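Ruler protein (Pseudomonas aeruginosa, PDB 5CUK) probably acts as a molecular ruler that senses needle length in type III secretion, here represented by its C-terminal SS domain. Local coordinates at residues Arg7-Ala12 / Pro43-Val48; Asp19-Arg24 / Leu59-Ser64. All blocks are in the same frame, centred on the assembly; numbering follows the deposited sequence.

Contact 1: residues Arg7-Ala12 / Pro43-Val48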
loop_
_atom_site.group_PDB
_atom_site.type_symbol
_atom_site.label_atom_id
_atom_site.label_comp_id
_atom_site.label_asym_id
_atom_site.label_seq_id
_atom_site.Cartn_x
_atom_site.Cartn_y
_atom_site.Cartn_z
ATOM N N ARG A 7 5.884 -14.468 -8.737
ATOM C CA ARG A 7 5.133 -14.682 -7.513
ATOM C C ARG A 7 4.161 -13.691 -6.894
ATOM O O ARG A 7 4.569 -12.627 -6.404
ATOM C CB ARG A 7 6.088 -15.137 -6.408
ATOM C CG ARG A 7 5.076 -15.719 -5.424
ATOM C CD ARG A 7 4.615 -17.051 -5.836
ATOM N NE ARG A 7 5.568 -18.110 -5.988
ATOM C CZ ARG A 7 5.590 -18.915 -7.035
ATOM N NH1 ARG A 7 4.804 -18.637 -8.081
ATOM N NH2 ARG A 7 6.460 -19.936 -7.068
ATOM N N PRO A 8 2.862 -14.110 -6.856
ATOM C CA PRO A 8 1.723 -13.544 -6.124
ATOM C C PRO A 8 1.961 -13.606 -4.623
ATOM O O PRO A 8 2.654 -14.514 -4.149
ATOM C CB PRO A 8 0.556 -14.457 -6.533
ATOM C CG PRO A 8 1.201 -15.763 -6.856
ATOM C CD PRO A 8 2.436 -15.308 -7.612
ATOM N N LEU A 9 1.402 -12.643 -3.898
ATOM C CA LEU A 9 1.391 -12.663 -2.443
ATOM C C LEU A 9 0.395 -13.686 -1.971
ATOM O O LEU A 9 -0.610 -13.901 -2.648
ATOM C CB LEU A 9 0.985 -11.309 -1.874
ATOM C CG LEU A 9 1.873 -10.094 -2.065
ATOM C CD1 LEU A 9 1.167 -8.887 -1.450
ATOM C CD2 LEU A 9 3.241 -10.314 -1.435
ATOM N N PRO A 10 0.629 -14.258 -0.781
ATOM C CA PRO A 10 -0.402 -15.057 -0.115
ATOM C C PRO A 10 -1.682 -14.243 -0.022
ATOM O O PRO A 10 -1.577 -13.079 0.354
ATOM C CB PRO A 10 0.177 -15.310 1.273
ATOM C CG PRO A 10 1.647 -15.096 1.118
ATOM C CD PRO A 10 1.786 -14.015 0.094
ATOM N N LEU A 11 -2.838 -14.838 -0.327
ATOM C CA LEU A 11 -4.105 -14.097 -0.403
ATOM C C LEU A 11 -4.411 -13.320 0.855
ATOM O O LEU A 11 -4.866 -12.182 0.779
ATOM C CB LEU A 11 -5.275 -15.044 -0.695
ATOM C CG LEU A 11 -6.512 -14.418 -1.340
ATOM C CD1 LEU A 11 -6.113 -13.703 -2.593
ATOM C CD2 LEU A 11 -7.559 -15.507 -1.657
ATOM N N ALA A 12 -4.163 -13.934 2.011
ATOM C CA ALA A 12 -4.535 -13.317 3.282
ATOM C C ALA A 12 -3.735 -12.048 3.514
ATOM O O ALA A 12 -4.190 -11.142 4.212
ATOM C CB ALA A 12 -4.335 -14.293 4.423
ATOM N N PRO A 43 -0.253 -11.347 8.024
ATOM C CA PRO A 43 -0.160 -12.638 8.708
ATOM C C PRO A 43 1.199 -13.281 8.526
ATOM O O PRO A 43 1.809 -13.694 9.516
ATOM C CB PRO A 43 -1.241 -13.473 8.033
ATOM C CG PRO A 43 -2.209 -12.509 7.538
ATOM C CD PRO A 43 -1.430 -11.287 7.147
ATOM N N GLN A 44 1.694 -13.351 7.296
ATOM C CA GLN A 44 2.993 -13.982 7.151
ATOM C C GLN A 44 4.071 -12.953 6.853
ATOM O O GLN A 44 5.205 -13.151 7.256
ATOM C CB GLN A 44 2.961 -15.095 6.087
ATOM C CG GLN A 44 2.179 -16.362 6.521
ATOM C CD GLN A 44 2.747 -17.044 7.764
ATOM O OE1 GLN A 44 3.955 -17.021 8.011
ATOM N NE2 GLN A 44 1.869 -17.657 8.552
ATOM N N LEU A 45 3.729 -11.837 6.222
ATOM C CA LEU A 45 4.773 -10.870 5.891
ATOM C C LEU A 45 5.259 -9.990 7.051
ATOM O O LEU A 45 6.252 -9.270 6.908
ATOM C CB LEU A 45 4.312 -9.969 4.747
ATOM C CG LEU A 45 4.761 -10.425 3.356
ATOM C CD1 LEU A 45 3.961 -11.631 2.875
ATOM C CD2 LEU A 45 4.632 -9.264 2.394
ATOM N N GLY A 46 4.583 -10.049 8.192
ATOM C CA GLY A 46 5.048 -9.320 9.366
ATOM C C GLY A 46 4.545 -7.891 9.464
ATOM O O GLY A 46 3.520 -7.533 8.873
ATOM N N ALA A 47 5.254 -7.065 10.225
ATOM C CA ALA A 47 4.867 -5.662 10.362
ATOM C C ALA A 47 5.325 -4.829 9.175
ATOM O O ALA A 47 6.491 -4.823 8.786
ATOM C CB ALA A 47 5.405 -5.071 11.643
ATOM N N VAL A 48 4.366 -4.100 8.639
ATOM C CA VAL A 48 4.496 -3.343 7.427
ATOM C C VAL A 48 3.950 -1.898 7.710
ATOM O O VAL A 48 2.980 -1.729 8.449
ATOM C CB VAL A 48 3.723 -4.095 6.333
ATOM C CG1 VAL A 48 2.782 -3.231 5.586
ATOM C CG2 VAL A 48 4.648 -4.828 5.427
#
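Leu-45 reaches across from the turn at 43-45 to Leu-9 and Pro-10, which lie just before helix 11-29. Its CB starts out toward the helix start, and CG is still 5.0 Å from CD2 of Leu-9. The fork beyond CG makes the contact. One prong, CD2 of Leu-45, meets CD2 of Leu-9 at 4.2 Å, methyl against methyl. The other prong, CD1, sits 4.3 Å from CD of Pro-10 and 4.5 Å from CG of the same ring, on its way past the pyrrolidine. In Leu-45 a chi1 of -95°, off a staggered value, places CG, and a chi2 of 75° turns the fork so that CD2 goes to Leu-9 and CD1 to Pro-10. Leu-9 does not leave its backbone aimed at the turn; an extended chi2 (177°) carries its CD2 there.

The turn joins strands 35-42 and 46-54 in an antiparallel beta-hairpin of the mixed sheet, and Pro-10 occupies the N-cap position of the helix that lies over that sheet. Polar bonds hold the two parts together beside the apolar touch: OD1 of Asp-13, on the first turn of the helix, accepts hydrogen bonds from both the Gln-44 and the Leu-45 backbone N. A separate bond, between Leu-45 O and Ser-69 OG, ties the turn to helix 67-75. Leu-72 and Leu-73 of that helix pack against Leu-45, and Leu-73 also touches Leu-9, which makes both leucines part of the buried layer. Farther out the surface is more exposed. There the Pro-43 ring comes up to Ala-12, with its CG 4.2 Å from the Ala-12 CB and its CD 4.0 Å from the Ala-12 carbonyl O, a van der Waals approach without a hydrogen bond.

Contact 2: residues Asp19-Arg24 / Leu59-Ser64; sequences DAVQGR and LQIEIS
Val-21 drops from helix 11-29 onto two isoleucines of strand 59-65, one methyl for each. Its CG1 meets the terminal CD1 of Ile-61 at 3.8 Å, the closest approach between the two segments, and its CG2 lies 4.5 Å from CD1 of Ile-63, a looser touch. The side chains of Val-21 and Ile-61 cross at about a right angle. With CG1 of Val-21 anti to the backbone N (chi1 172°), the valine spreads its two methyls over two alternate positions of the strand. Ile-63 sets off more obliquely than Ile-61, and a bent chi2 of -57° directs its CD1 toward the valine.

This is a helix laid against one face of a mixed beta-sheet, where alternate residues of the strand feed the hydrophobic core: Ile-61 and Ile-63 lie beneath the helix, whereas Gln-60 and Glu-62 project from the other face. Neighbouring strands flank the core residues, Val-50 touching Val-21, Val-93 touching Ile-61, and Val-48 and Phe-97 touching Ile-63. The strand is fixed by backbone bonds on both edges, from Ile-61 to Gln-94 and Thr-96 of the parallel strand 93-99 and from Gln-60 to Leu-53 of the antiparallel strand 46-54. Within the helix, the backbone bonds from Gly-23 N to Asp-19 O and from Arg-24 N to Ala-20 O, each 3.1 Å, keep the turns regular around Val-21.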
loop_
_atom_site.group_PDB
_atom_site.type_symbol
_atom_site.label_atom_id
_atom_site.label_comp_id
_atom_site.label_asym_id
_atom_site.label_seq_id
_atom_site.Cartn_x
_atom_site.Cartn_y
_atom_site.Cartn_z
ATOM N N ASP A 19 -7.206 -3.837 2.248
ATOM C CA ASP A 19 -8.028 -3.222 3.269
ATOM C C ASP A 19 -7.296 -2.054 3.996
ATOM O O ASP A 19 -7.849 -0.964 4.154
ATOM C CB ASP A 19 -8.477 -4.291 4.254
ATOM C CG ASP A 19 -9.489 -3.777 5.255
ATOM O OD1 ASP A 19 -10.460 -3.087 4.868
ATOM O OD2 ASP A 19 -9.316 -4.081 6.448
ATOM N N ALA A 20 -6.046 -2.266 4.403
ATOM C CA ALA A 20 -5.279 -1.205 5.076
ATOM C C ALA A 20 -5.093 0.053 4.197
ATOM O O ALA A 20 -5.374 1.161 4.634
ATOM C CB ALA A 20 -3.923 -1.744 5.516
ATOM N N VAL A 21 -4.619 -0.147 2.969
ATOM C CA VAL A 21 -4.420 0.931 2.023
ATOM C C VAL A 21 -5.718 1.691 1.865
ATOM O O VAL A 21 -5.734 2.920 1.789
ATOM C CB VAL A 21 -3.930 0.409 0.652
ATOM C CG1 VAL A 21 -3.929 1.499 -0.344
ATOM C CG2 VAL A 21 -2.517 -0.158 0.774
ATOM N N GLN A 22 -6.842 0.986 1.865
ATOM C CA GLN A 22 -8.023 1.747 1.612
ATOM C C GLN A 22 -8.405 2.597 2.820
ATOM O O GLN A 22 -8.824 3.731 2.629
ATOM C CB GLN A 22 -9.174 0.887 1.184
ATOM C CG GLN A 22 -10.347 1.824 0.849
ATOM C CD GLN A 22 -11.504 1.112 0.212
ATOM O OE1 GLN A 22 -11.893 -0.002 0.624
ATOM N NE2 GLN A 22 -12.102 1.774 -0.802
ATOM N N GLY A 23 -8.246 2.091 4.046
ATOM C CA GLY A 23 -8.371 2.949 5.220
ATOM C C GLY A 23 -7.528 4.233 5.105
ATOM O O GLY A 23 -8.012 5.312 5.404
ATOM N N ARG A 24 -6.272 4.119 4.678
ATOM C CA ARG A 24 -5.377 5.276 4.662
ATOM C C ARG A 24 -5.807 6.279 3.602
ATOM O O ARG A 24 -5.607 7.497 3.742
ATOM C CB ARG A 24 -3.937 4.859 4.418
ATOM C CG ARG A 24 -3.380 3.808 5.411
ATOM C CD ARG A 24 -3.375 4.358 6.827
ATOM N NE ARG A 24 -4.502 3.853 7.607
ATOM C CZ ARG A 24 -5.047 4.483 8.657
ATOM N NH1 ARG A 24 -4.567 5.660 9.097
ATOM N NH2 ARG A 24 -6.070 3.907 9.288
ATOM N N LEU A 59 -2.062 9.552 -6.795
ATOM C CA LEU A 59 -2.089 9.109 -5.424
ATOM C C LEU A 59 -0.929 8.176 -5.210
ATOM O O LEU A 59 -0.838 7.137 -5.867
ATOM C CB LEU A 59 -3.392 8.424 -5.083
ATOM C CG LEU A 59 -3.339 7.767 -3.693
ATOM C CD1 LEU A 59 -3.627 8.798 -2.605
ATOM C CD2 LEU A 59 -4.288 6.576 -3.585
ATOM N N GLN A 60 -0.033 8.573 -4.307
ATOM C CA GLN A 60 1.189 7.832 -4.008
ATOM C C GLN A 60 1.011 6.906 -2.829
ATOM O O GLN A 60 0.516 7.324 -1.788
ATOM C CB GLN A 60 2.334 8.797 -3.723
ATOM C CG GLN A 60 2.881 9.441 -4.964
ATOM C CD GLN A 60 3.885 10.510 -4.646
ATOM O OE1 GLN A 60 3.578 11.466 -3.954
ATOM N NE2 GLN A 60 5.107 10.328 -5.102
ATOM N N ILE A 61 1.430 5.648 -2.998
ATOM C CA ILE A 61 1.341 4.615 -1.948
ATOM C C ILE A 61 2.715 4.000 -1.788
ATOM O O ILE A 61 3.311 3.523 -2.758
ATOM C CB ILE A 61 0.308 3.520 -2.286
ATOM C CG1 ILE A 61 -1.068 4.151 -2.459
ATOM C CG2 ILE A 61 0.273 2.389 -1.204
ATOM C CD1 ILE A 61 -2.043 3.300 -3.173
ATOM N N GLU A 62 3.229 4.052 -0.570
ATOM C CA GLU A 62 4.507 3.447 -0.238
ATOM C C GLU A 62 4.358 2.422 0.893
ATOM O O GLU A 62 3.737 2.693 1.920
ATOM C CB GLU A 62 5.504 4.524 0.146
ATOM C CG GLU A 62 6.884 4.014 0.476
ATOM C CD GLU A 62 7.710 5.115 1.090
ATOM O OE1 GLU A 62 8.491 5.757 0.354
ATOM O OE2 GLU A 62 7.558 5.361 2.313
ATOM N N ILE A 63 4.885 1.220 0.652
ATOM C CA ILE A 63 4.881 0.159 1.636
ATOM C C ILE A 63 6.306 -0.053 2.131
ATOM O O ILE A 63 7.234 -0.198 1.338
ATOM C CB ILE A 63 4.362 -1.186 1.078
ATOM C CG1 ILE A 63 3.133 -0.992 0.181
ATOM C CG2 ILE A 63 4.104 -2.133 2.208
ATOM C CD1 ILE A 63 1.971 -0.280 0.869
ATOM N N SER A 64 6.456 -0.062 3.445
ATOM C CA SER A 64 7.740 -0.240 4.080
ATOM C C SER A 64 7.668 -1.550 4.833
ATOM O O SER A 64 6.676 -1.828 5.530
ATOM C CB SER A 64 8.062 0.925 5.016
ATOM O OG SER A 64 7.987 2.144 4.304
#

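From the N terminus, the chain first passes residues 7-12 and then runs along helix 11-29, whose middle supplies residues 19-24. It continues through strand 35-42 to residues 43-48, where contact 1 closes a loop with the helix start. Strand 46-54 and the turn after it lead to strand 59-65, where contact 2 closes a second loop. The segments alternate, so the two loops cross. Contact 1 ties the hairpin turn to the helix start, and contact 2 ties the third strand to the middle of helix 11-29. Their centres are about 15 Å apart, yet Val-48 packs on Ile-63 and Ser-64 in the adjoining strand.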